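Local coordinates for AAEL008620-PA odorant-binding protein (Aedes aegypti, PDB 5V13) that binds juvenile hormone in the mosquito hemolymph, holding it in a pocket of an odorant-binding-protein-type helical fold, at residues 42-45 with 46-50; 80-84 with 85-89; 240-243 with 244-248; 186-189 with 190-194. All blocks are in the same frame, centred on the assembly; numbering follows the deposited sequence.

Contact 1: 42-45 with 46-50; sequences ASIE and QKINW
Ala42 and Gln46 meet where the helix 44-51 starts, a helix N-terminus with Ser43 as its N-cap in the odorant-binding-protein part of the chain. The methyl CB of Ala42 comes 4.1 Å from CB of Gln46, and the same methyl also reaches the far end of the indole, 3.5 Å from CH2 of Trp50. That indole belongs to the juvenile hormone pocket: it touches the ligand, stacks with Tyr64 and gives its NE1 hydrogen to Ser61, so Ala42 touches a ring that the hormone also meets. Lys47 runs back alongside the start of the helix, with CE 3.4 Å from Ala42 O, and delivers its NZ to the carbonyls of Leu37 and Ser40. Glu45 contributes chiefly backbone: its O takes the N-H of Asn49 at 3.1 Å and also a water, which makes a weak second bond to OD1 of Asn49. Farther round, CG2 of Ile44 rests 3.8 Å from CD1 of Ile48. The torsion of Ser43 fits the cap: with chi1 at 74°, OG lies between its own backbone N and carbonyl carbon and accepts the N-H of Gln46 at 3.1 Å, the bond nearly straight at 165°.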
loop_
_atom_site.group_PDB
_atom_site.type_symbol
_atom_site.label_atom_id
_atom_site.label_comp_id
_atom_site.label_asym_id
_atom_site.label_seq_id
_atom_site.Cartn_x
_atom_site.Cartn_y
_atom_site.Cartn_z
ATOM N N ALA B 42 22.911 -19.721 17.198
ATOM C CA ALA B 42 23.789 -18.749 17.832
ATOM C C ALA B 42 23.099 -18.068 19.016
ATOM O O ALA B 42 21.868 -18.018 19.113
ATOM C CB ALA B 42 24.236 -17.700 16.814
ATOM N N SER B 43 23.919 -17.521 19.914
ATOM C CA SER B 43 23.425 -16.767 21.057
ATOM C C SER B 43 22.622 -15.555 20.605
ATOM O O SER B 43 22.753 -15.070 19.479
ATOM C CB SER B 43 24.584 -16.279 21.925
ATOM O OG SER B 43 25.240 -15.197 21.270
ATOM N N ILE B 44 21.798 -15.040 21.520
ATOM C CA ILE B 44 21.026 -13.834 21.228
ATOM C C ILE B 44 21.946 -12.635 21.033
ATOM O O ILE B 44 21.677 -11.765 20.202
ATOM C CB ILE B 44 20.000 -13.566 22.347
ATOM C CG1 ILE B 44 18.868 -14.596 22.304
ATOM C CG2 ILE B 44 19.444 -12.151 22.220
ATOM C CD1 ILE B 44 17.969 -14.443 21.090
ATOM N N GLU B 45 23.027 -12.540 21.813
ATOM C CA GLU B 45 23.924 -11.400 21.637
ATOM C C GLU B 45 24.502 -11.385 20.236
ATOM O O GLU B 45 24.592 -10.326 19.599
ATOM C CB GLU B 45 25.054 -11.419 22.664
ATOM C CG GLU B 45 24.665 -10.789 23.987
ATOM C CD GLU B 45 23.505 -11.511 24.608
ATOM O OE1 GLU B 45 22.499 -10.845 24.954
ATOM O OE2 GLU B 45 23.599 -12.760 24.700
ATOM N N GLN B 46 24.882 -12.562 19.734
ATOM C CA GLN B 46 25.354 -12.661 18.357
ATOM C C GLN B 46 24.277 -12.217 17.378
ATOM O O GLN B 46 24.533 -11.402 16.479
ATOM C CB GLN B 46 25.808 -14.092 18.065
ATOM C CG GLN B 46 27.127 -14.462 18.737
ATOM C CD GLN B 46 28.339 -13.892 18.014
ATOM O OE1 GLN B 46 28.361 -12.720 17.620
ATOM N NE2 GLN B 46 29.354 -14.729 17.826
ATOM N N LYS B 47 23.054 -12.728 17.542
ATOM C CA LYS B 47 21.988 -12.364 16.607
ATOM C C LYS B 47 21.646 -10.878 16.666
ATOM O O LYS B 47 21.221 -10.303 15.655
ATOM C CB LYS B 47 20.740 -13.207 16.868
ATOM C CG LYS B 47 20.925 -14.674 16.533
ATOM C CD LYS B 47 19.705 -15.498 16.928
ATOM C CE LYS B 47 19.878 -16.952 16.511
ATOM N NZ LYS B 47 18.605 -17.729 16.603
ATOM N N ILE B 48 21.809 -10.240 17.827
ATOM C CA ILE B 48 21.610 -8.792 17.905
ATOM C C ILE B 48 22.662 -8.061 17.075
ATOM O O ILE B 48 22.346 -7.112 16.346
ATOM C CB ILE B 48 21.616 -8.326 19.374
ATOM C CG1 ILE B 48 20.344 -8.787 20.082
ATOM C CG2 ILE B 48 21.748 -6.813 19.457
ATOM C CD1 ILE B 48 20.366 -8.533 21.584
ATOM N N ASN B 49 23.925 -8.494 17.161
ATOM C CA ASN B 49 24.957 -7.919 16.300
ATOM C C ASN B 49 24.611 -8.080 14.828
ATOM O O ASN B 49 24.912 -7.198 14.015
ATOM C CB ASN B 49 26.308 -8.571 16.578
ATOM C CG ASN B 49 26.847 -8.220 17.942
ATOM O OD1 ASN B 49 26.704 -7.090 18.409
ATOM N ND2 ASN B 49 27.477 -9.191 18.590
ATOM N N TRP B 50 23.998 -9.207 14.456
ATOM C CA TRP B 50 23.683 -9.412 13.045
ATOM C C TRP B 50 22.597 -8.452 12.576
ATOM O O TRP B 50 22.700 -7.875 11.485
ATOM C CB TRP B 50 23.244 -10.851 12.784
ATOM C CG TRP B 50 24.241 -11.905 13.227
ATOM C CD1 TRP B 50 25.523 -11.705 13.635
ATOM C CD2 TRP B 50 24.002 -13.309 13.326
ATOM N NE1 TRP B 50 26.111 -12.909 13.965
ATOM C CE2 TRP B 50 25.194 -13.909 13.777
ATOM C CE3 TRP B 50 22.900 -14.125 13.044
ATOM C CZ2 TRP B 50 25.304 -15.286 13.996
ATOM C CZ3 TRP B 50 23.014 -15.497 13.255
ATOM C CH2 TRP B 50 24.204 -16.058 13.725
HETATM O O HOH W 1 24.786 -7.843 21.131
#

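Contact 2: 80-84 with 85-89; sequences KRFRP and ERFVL
Arg83 and Glu85 are joined by a salt bridge in which two nitrogens of the guanidinium grip one oxygen side-on. NE of Arg83 donates at 2.8 Å to the syn lone pair of OE1 of Glu85, and NH2 of Arg83 meets the same OE1 at 3.2 Å on a more bent path; OE1 lies within a few degrees of the guanidinium plane for both bonds. Glu85 reaches back because its CG sits between backbone N and carbonyl carbon (chi1 79°) and its chain bends again at chi2. A stack of like charges lies alongside: the guanidinium of Arg86 lies over one face of that of Arg83, centres 3.9 Å apart and planes 29° from parallel. The carboxylate beside them probably offsets the like charges, and NH1 of Arg86 is tied to the carbonyl of Arg73. All this surrounds a helix start, Arg83 being the N-cap residue between strand 81-82 of a small antiparallel hairpin and helix 84-94. Among backbone bonds, Arg86 N donates to Arg83 O at 3.0 Å and Val88 N to Pro84 O at 3.1 Å. The apolar part is aromatic: CD1 of Phe82 comes 3.9 Å from CE1 at the edge of the Phe87 ring, while Phe82 also meets Tyr129 of the hormone pocket.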
loop_
_atom_site.group_PDB
_atom_site.type_symbol
_atom_site.label_atom_id
_atom_site.label_comp_id
_atom_site.label_asym_id
_atom_site.label_seq_id
_atom_site.Cartn_x
_atom_site.Cartn_y
_atom_site.Cartn_z
ATOM N N LYS B 80 30.981 -21.538 -7.080
ATOM C CA LYS B 80 31.806 -21.142 -5.934
ATOM C C LYS B 80 32.299 -19.695 -6.075
ATOM O O LYS B 80 33.495 -19.403 -6.066
ATOM C CB LYS B 80 32.970 -22.128 -5.733
ATOM C CG LYS B 80 32.514 -23.540 -5.351
ATOM C CD LYS B 80 33.649 -24.393 -4.760
ATOM C CE LYS B 80 34.656 -24.811 -5.823
ATOM N NZ LYS B 80 34.062 -25.774 -6.799
ATOM N N ARG B 81 31.339 -18.772 -6.169
ATOM C CA ARG B 81 31.671 -17.407 -6.540
ATOM C C ARG B 81 30.568 -16.462 -6.085
ATOM O O ARG B 81 29.386 -16.777 -6.219
ATOM C CB ARG B 81 31.845 -17.292 -8.070
ATOM C CG ARG B 81 32.552 -16.033 -8.540
ATOM C CD ARG B 81 32.288 -15.775 -10.032
ATOM N NE ARG B 81 32.444 -16.979 -10.849
ATOM C CZ ARG B 81 33.489 -17.227 -11.636
ATOM N NH1 ARG B 81 34.484 -16.351 -11.726
ATOM N NH2 ARG B 81 33.537 -18.353 -12.340
ATOM N N PHE B 82 30.960 -15.297 -5.581
ATOM C CA PHE B 82 30.018 -14.189 -5.505
ATOM C C PHE B 82 29.719 -13.662 -6.900
ATOM O O PHE B 82 30.529 -13.777 -7.824
ATOM C CB PHE B 82 30.573 -13.049 -4.660
ATOM C CG PHE B 82 30.380 -13.237 -3.187
ATOM C CD1 PHE B 82 29.189 -12.892 -2.586
ATOM C CD2 PHE B 82 31.398 -13.753 -2.403
ATOM C CE1 PHE B 82 29.017 -13.058 -1.223
ATOM C CE2 PHE B 82 31.228 -13.922 -1.037
ATOM C CZ PHE B 82 30.046 -13.572 -0.447
ATOM N N ARG B 83 28.548 -13.059 -7.041
ATOM C CA ARG B 83 28.086 -12.511 -8.311
ATOM C C ARG B 83 28.114 -10.992 -8.185
ATOM O O ARG B 83 27.095 -10.378 -7.838
ATOM C CB ARG B 83 26.674 -13.013 -8.636
ATOM C CG ARG B 83 26.542 -14.537 -8.688
ATOM C CD ARG B 83 27.243 -15.108 -9.925
ATOM N NE ARG B 83 26.584 -14.702 -11.170
ATOM C CZ ARG B 83 25.983 -15.537 -12.016
ATOM N NH1 ARG B 83 25.960 -16.841 -11.774
ATOM N NH2 ARG B 83 25.413 -15.066 -13.118
ATOM N N PRO B 84 29.254 -10.341 -8.440
ATOM C CA PRO B 84 29.330 -8.889 -8.201
ATOM C C PRO B 84 28.292 -8.101 -8.979
ATOM O O PRO B 84 27.797 -7.091 -8.473
ATOM C CB PRO B 84 30.751 -8.526 -8.651
ATOM C CG PRO B 84 31.155 -9.649 -9.603
ATOM C CD PRO B 84 30.478 -10.878 -9.069
ATOM N N GLU B 85 27.949 -8.541 -10.192
ATOM C CA GLU B 85 26.996 -7.806 -11.021
ATOM C C GLU B 85 25.618 -7.734 -10.380
ATOM O O GLU B 85 24.847 -6.814 -10.688
ATOM C CB GLU B 85 26.923 -8.441 -12.420
ATOM C CG GLU B 85 26.077 -9.719 -12.519
ATOM C CD GLU B 85 26.781 -10.988 -12.019
ATOM O OE1 GLU B 85 26.162 -12.068 -12.117
ATOM O OE2 GLU B 85 27.939 -10.915 -11.541
ATOM N N ARG B 86 25.288 -8.676 -9.490
ATOM C CA ARG B 86 23.993 -8.630 -8.807
ATOM C C ARG B 86 23.983 -7.577 -7.711
ATOM O O ARG B 86 22.954 -6.925 -7.488
ATOM C CB ARG B 86 23.643 -10.021 -8.263
ATOM C CG ARG B 86 23.478 -11.008 -9.441
ATOM C CD ARG B 86 23.035 -12.402 -9.038
ATOM N NE ARG B 86 22.886 -13.222 -10.247
ATOM C CZ ARG B 86 22.670 -14.535 -10.246
ATOM N NH1 ARG B 86 22.588 -15.199 -9.099
ATOM N NH2 ARG B 86 22.541 -15.189 -11.394
ATOM N N PHE B 87 25.119 -7.382 -7.028
ATOM C CA PHE B 87 25.234 -6.243 -6.118
ATOM C C PHE B 87 25.092 -4.919 -6.869
ATOM O O PHE B 87 24.461 -3.987 -6.369
ATOM C CB PHE B 87 26.572 -6.286 -5.373
ATOM C CG PHE B 87 26.670 -7.405 -4.371
ATOM C CD1 PHE B 87 27.149 -8.659 -4.743
ATOM C CD2 PHE B 87 26.287 -7.203 -3.051
ATOM C CE1 PHE B 87 27.245 -9.693 -3.797
ATOM C CE2 PHE B 87 26.378 -8.226 -2.107
ATOM C CZ PHE B 87 26.857 -9.472 -2.481
ATOM N N VAL B 88 25.669 -4.826 -8.073
ATOM C CA VAL B 88 25.539 -3.613 -8.882
ATOM C C VAL B 88 24.084 -3.380 -9.255
ATOM O O VAL B 88 23.568 -2.254 -9.170
ATOM C CB VAL B 88 26.429 -3.697 -10.135
ATOM C CG1 VAL B 88 26.052 -2.586 -11.143
ATOM C CG2 VAL B 88 27.886 -3.569 -9.752
ATOM N N LEU B 89 23.397 -4.441 -9.687
ATOM C CA LEU B 89 22.005 -4.289 -10.086
ATOM C C LEU B 89 21.141 -3.901 -8.894
ATOM O O LEU B 89 20.215 -3.089 -9.026
ATOM C CB LEU B 89 21.508 -5.576 -10.755
ATOM C CG LEU B 89 20.237 -5.462 -11.605
ATOM C CD1 LEU B 89 20.473 -4.668 -12.916
ATOM C CD2 LEU B 89 19.638 -6.844 -11.878
#

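Contact 3: 240-243 with 244-248; sequences RQLY and NCLRD
Tyr243 lies alongside Arg247, one turn further along helix 239-247, both side chains pointing the same way. The methylene CD of Arg247 passes 3.9 Å from CZ of the phenol, and the two flat groups stand nearly perpendicular, at 82°. Arg247 is stretched from CG to NE, with CG anti to the backbone N (chi1 180°), which carries the guanidinium out level with the hydroxyl; there NH1 donates to OH of Tyr243 at 2.9 Å, the oxygen somewhat tilted from the guanidinium plane. Other side chains four residues apart also touch, without a hydrogen bond between them. CG of Arg240 touches ND2 of Asn244 at 3.5 Å, and CD1 of Leu242 meets CD1 of Leu246 at 4.0 Å on the buried side, towards helix 211-220. Beneath them run regular alpha-helical bonds, such as Arg247 N to Tyr243 O at 2.8 Å. Cys245 is tied by a disulfide to Cys232. The guanidinium of Arg247 also donates to the carbonyl of Asn185, with a weak bond to that of Ser186. The hydroxyl of the buried Tyr243 is thus supplied with a hydrogen by an arginine, and the aromatic and the charged chain together fasten the helix to the loop preceding helix 190-199.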
loop_
_atom_site.group_PDB
_atom_site.type_symbol
_atom_site.label_atom_id
_atom_site.label_comp_id
_atom_site.label_asym_id
_atom_site.label_seq_id
_atom_site.Cartn_x
_atom_site.Cartn_y
_atom_site.Cartn_z
ATOM N N ARG B 240 2.376 -27.301 -12.214
ATOM C CA ARG B 240 1.230 -28.186 -12.390
ATOM C C ARG B 240 1.566 -29.613 -11.973
ATOM O O ARG B 240 0.758 -30.280 -11.312
ATOM C CB ARG B 240 0.762 -28.140 -13.846
ATOM C CG ARG B 240 -0.268 -29.187 -14.230
ATOM C CD ARG B 240 -1.669 -28.773 -13.812
ATOM N NE ARG B 240 -2.093 -27.537 -14.466
ATOM C CZ ARG B 240 -3.142 -26.819 -14.082
ATOM N NH1 ARG B 240 -3.872 -27.218 -13.048
ATOM N NH2 ARG B 240 -3.460 -25.705 -14.728
ATOM N N GLN B 241 2.762 -30.092 -12.333
ATOM C CA GLN B 241 3.141 -31.467 -12.013
ATOM C C GLN B 241 3.260 -31.679 -10.513
ATOM O O GLN B 241 2.837 -32.720 -9.993
ATOM C CB GLN B 241 4.461 -31.836 -12.695
ATOM C CG GLN B 241 4.347 -32.091 -14.191
ATOM C CD GLN B 241 3.867 -30.869 -14.946
ATOM O OE1 GLN B 241 4.404 -29.766 -14.780
ATOM N NE2 GLN B 241 2.829 -31.048 -15.757
ATOM N N LEU B 242 3.854 -30.723 -9.800
ATOM C CA LEU B 242 3.954 -30.857 -8.351
ATOM C C LEU B 242 2.573 -30.847 -7.706
ATOM O O LEU B 242 2.266 -31.681 -6.844
ATOM C CB LEU B 242 4.817 -29.742 -7.780
ATOM C CG LEU B 242 4.930 -29.713 -6.252
ATOM C CD1 LEU B 242 5.487 -31.037 -5.745
ATOM C CD2 LEU B 242 5.824 -28.549 -5.851
ATOM N N TYR B 243 1.725 -29.902 -8.115
ATOM C CA TYR B 243 0.364 -29.834 -7.591
ATOM C C TYR B 243 -0.390 -31.137 -7.833
ATOM O O TYR B 243 -0.983 -31.701 -6.906
ATOM C CB TYR B 243 -0.375 -28.649 -8.211
ATOM C CG TYR B 243 -1.849 -28.594 -7.851
ATOM C CD1 TYR B 243 -2.272 -28.020 -6.660
ATOM C CD2 TYR B 243 -2.809 -29.135 -8.701
ATOM C CE1 TYR B 243 -3.628 -27.972 -6.329
ATOM C CE2 TYR B 243 -4.156 -29.096 -8.384
ATOM C CZ TYR B 243 -4.559 -28.510 -7.202
ATOM O OH TYR B 243 -5.896 -28.472 -6.891
ATOM N N ASN B 244 -0.359 -31.649 -9.073
ATOM C CA ASN B 244 -1.047 -32.903 -9.374
ATOM C C ASN B 244 -0.490 -34.053 -8.543
ATOM O O ASN B 244 -1.243 -34.924 -8.089
ATOM C CB ASN B 244 -0.940 -33.235 -10.868
ATOM C CG ASN B 244 -1.812 -32.338 -11.741
ATOM O OD1 ASN B 244 -2.769 -31.738 -11.269
ATOM N ND2 ASN B 244 -1.483 -32.261 -13.025
ATOM N N CYS B 245 0.825 -34.078 -8.328
ATOM C CA CYS B 245 1.402 -35.170 -7.551
ATOM C C CYS B 245 0.956 -35.097 -6.091
ATOM O O CYS B 245 0.560 -36.112 -5.511
ATOM C CB CYS B 245 2.925 -35.152 -7.673
ATOM S SG CYS B 245 3.777 -36.422 -6.667
ATOM N N LEU B 246 0.983 -33.902 -5.488
ATOM C CA LEU B 246 0.567 -33.766 -4.094
ATOM C C LEU B 246 -0.928 -34.021 -3.926
ATOM O O LEU B 246 -1.340 -34.703 -2.982
ATOM C CB LEU B 246 0.927 -32.377 -3.562
ATOM C CG LEU B 246 2.417 -32.076 -3.375
ATOM C CD1 LEU B 246 2.631 -30.619 -3.032
ATOM C CD2 LEU B 246 3.036 -32.977 -2.296
ATOM N N ARG B 247 -1.756 -33.470 -4.818
ATOM C CA ARG B 247 -3.195 -33.672 -4.698
ATOM C C ARG B 247 -3.562 -35.148 -4.807
ATOM O O ARG B 247 -4.492 -35.605 -4.131
ATOM C CB ARG B 247 -3.934 -32.844 -5.753
ATOM C CG ARG B 247 -5.448 -32.988 -5.693
ATOM C CD ARG B 247 -6.182 -32.011 -6.596
ATOM N NE ARG B 247 -7.617 -32.259 -6.532
ATOM C CZ ARG B 247 -8.550 -31.370 -6.853
ATOM N NH1 ARG B 247 -8.207 -30.156 -7.270
ATOM N NH2 ARG B 247 -9.828 -31.699 -6.753
ATOM N N ASP B 248 -2.820 -35.920 -5.606
ATOM C CA ASP B 248 -3.092 -37.353 -5.721
ATOM C C ASP B 248 -2.777 -38.126 -4.446
ATOM O O ASP B 248 -3.196 -39.283 -4.317
ATOM C CB ASP B 248 -2.291 -37.964 -6.872
ATOM C CG ASP B 248 -2.961 -37.776 -8.218
ATOM O OD1 ASP B 248 -4.186 -37.526 -8.260
ATOM O OD2 ASP B 248 -2.256 -37.899 -9.241
#

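Contact 4: 186-189 with 190-194; sequences SCPP and EAFLD
The carbonyl oxygen of Pro189 is approached by two backbone N-H groups of the first helical turn. Leu193 N donates to Pro189 O at 3.1 Å on an almost straight line (171°), whereas Phe192 N, at the same distance from that oxygen, makes a weak, strongly bent bond. Pro189 is the N-cap residue of helix 190-199, and its O therefore starts the i to i+4 ladder; with an imide nitrogen in each of Pro188 and Pro189, the entry to the helix has two residues without a backbone N-H. Apolar side chains also meet at this turn. CB of Pro188 is 3.6 Å from CD2 of Phe192 and 3.9 Å from CD2 of Leu193, so one proline carbon touches both an aromatic and a branched aliphatic chain. A chi1 of 165°, CG anti to the backbone N, turns the ring of Phe192 back to the incoming loop. Leu193 crosses Pro188 at about a right angle, and CD of Pro189 adds a looser touch on CB of Phe192, 4.0 Å away. On one flank Phe192 packs against helix 169-177 and meets the rings of Phe179 and Trp181; on another, Pro188 and Leu193 lie against Tyr243 of helix 239-247.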
loop_
_atom_site.group_PDB
_atom_site.type_symbol
_atom_site.label_atom_id
_atom_site.label_comp_id
_atom_site.label_asym_id
_atom_site.label_seq_id
_atom_site.Cartn_x
_atom_site.Cartn_y
_atom_site.Cartn_z
ATOM N N SER B 186 -11.980 -27.400 -7.985
ATOM C CA SER B 186 -11.505 -26.900 -9.265
ATOM C C SER B 186 -9.990 -27.046 -9.377
ATOM O O SER B 186 -9.277 -27.219 -8.383
ATOM C CB SER B 186 -11.910 -25.440 -9.444
ATOM O OG SER B 186 -11.538 -24.688 -8.305
ATOM N N CYS B 187 -9.499 -26.985 -10.620
ATOM C CA CYS B 187 -8.071 -27.070 -10.889
ATOM C C CYS B 187 -7.510 -25.687 -11.180
ATOM O O CYS B 187 -7.859 -25.088 -12.211
ATOM C CB CYS B 187 -7.793 -28.016 -12.051
ATOM S SG CYS B 187 -7.528 -29.697 -11.483
ATOM N N PRO B 188 -6.649 -25.151 -10.323
ATOM C CA PRO B 188 -6.185 -23.765 -10.480
ATOM C C PRO B 188 -5.291 -23.606 -11.700
ATOM O O PRO B 188 -4.700 -24.583 -12.183
ATOM C CB PRO B 188 -5.407 -23.509 -9.179
ATOM C CG PRO B 188 -5.928 -24.521 -8.207
ATOM C CD PRO B 188 -6.240 -25.736 -9.035
ATOM N N PRO B 189 -5.151 -22.385 -12.220
ATOM C CA PRO B 189 -4.243 -22.167 -13.354
ATOM C C PRO B 189 -2.788 -22.331 -12.947
ATOM O O PRO B 189 -2.403 -22.046 -11.812
ATOM C CB PRO B 189 -4.525 -20.717 -13.772
ATOM C CG PRO B 189 -5.689 -20.251 -12.914
ATOM C CD PRO B 189 -5.735 -21.129 -11.723
ATOM N N GLU B 190 -1.967 -22.738 -13.923
ATOM C CA GLU B 190 -0.552 -22.992 -13.658
ATOM C C GLU B 190 0.174 -21.739 -13.161
ATOM O O GLU B 190 1.075 -21.830 -12.320
ATOM C CB GLU B 190 0.111 -23.539 -14.926
ATOM C CG GLU B 190 1.460 -24.206 -14.709
ATOM C CD GLU B 190 2.622 -23.246 -14.880
ATOM O OE1 GLU B 190 3.420 -23.087 -13.931
ATOM O OE2 GLU B 190 2.737 -22.645 -15.970
ATOM N N ALA B 191 -0.189 -20.558 -13.670
ATOM C CA ALA B 191 0.493 -19.349 -13.212
ATOM C C ALA B 191 0.206 -19.069 -11.740
ATOM O O ALA B 191 1.082 -18.584 -11.012
ATOM C CB ALA B 191 0.093 -18.153 -14.076
ATOM N N PHE B 192 -1.013 -19.359 -11.280
ATOM C CA PHE B 192 -1.334 -19.176 -9.867
ATOM C C PHE B 192 -0.568 -20.168 -9.002
ATOM O O PHE B 192 0.051 -19.780 -8.004
ATOM C CB PHE B 192 -2.842 -19.312 -9.643
ATOM C CG PHE B 192 -3.233 -19.504 -8.205
ATOM C CD1 PHE B 192 -3.254 -18.430 -7.321
ATOM C CD2 PHE B 192 -3.609 -20.754 -7.734
ATOM C CE1 PHE B 192 -3.627 -18.603 -5.996
ATOM C CE2 PHE B 192 -3.984 -20.937 -6.412
ATOM C CZ PHE B 192 -3.988 -19.862 -5.534
ATOM N N LEU B 193 -0.578 -21.450 -9.385
ATOM C CA LEU B 193 0.172 -22.461 -8.636
ATOM C C LEU B 193 1.651 -22.103 -8.556
ATOM O O LEU B 193 2.275 -22.216 -7.492
ATOM C CB LEU B 193 -0.013 -23.841 -9.276
ATOM C CG LEU B 193 -1.449 -24.378 -9.240
ATOM C CD1 LEU B 193 -1.604 -25.628 -10.108
ATOM C CD2 LEU B 193 -1.886 -24.641 -7.795
ATOM N N ASP B 194 2.235 -21.683 -9.677
ATOM C CA ASP B 194 3.648 -21.322 -9.680
ATOM C C ASP B 194 3.925 -20.178 -8.713
ATOM O O ASP B 194 4.904 -20.218 -7.951
ATOM C CB ASP B 194 4.084 -20.954 -11.100
ATOM C CG ASP B 194 5.586 -20.789 -11.226
ATOM O OD1 ASP B 194 6.314 -21.778 -11.005
ATOM O OD2 ASP B 194 6.034 -19.668 -11.542
#

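Overall arrangement
All four contacts are local, and three mark helix starts, with different side-chain chemistry at each: a serine hydroxyl cap in contact 1, a salt bridge with stacked guanidiniums in contact 2, and a proline pair with apolar packing in contact 4. Contact 3 instead lies within a helix. Contact 1 is a surface contact, the others partly buried. Contacts 1 and 2 both belong to the odorant-binding-protein part of the chain, their centres about 27 Å apart, and both have an aromatic near the hormone. Contacts 3 and 4, on the far side of the chain's centre from contact 1, touch each other: Arg240, Tyr243 and Arg247 of 240-248 meet 186-189 and the backbone N of Glu190.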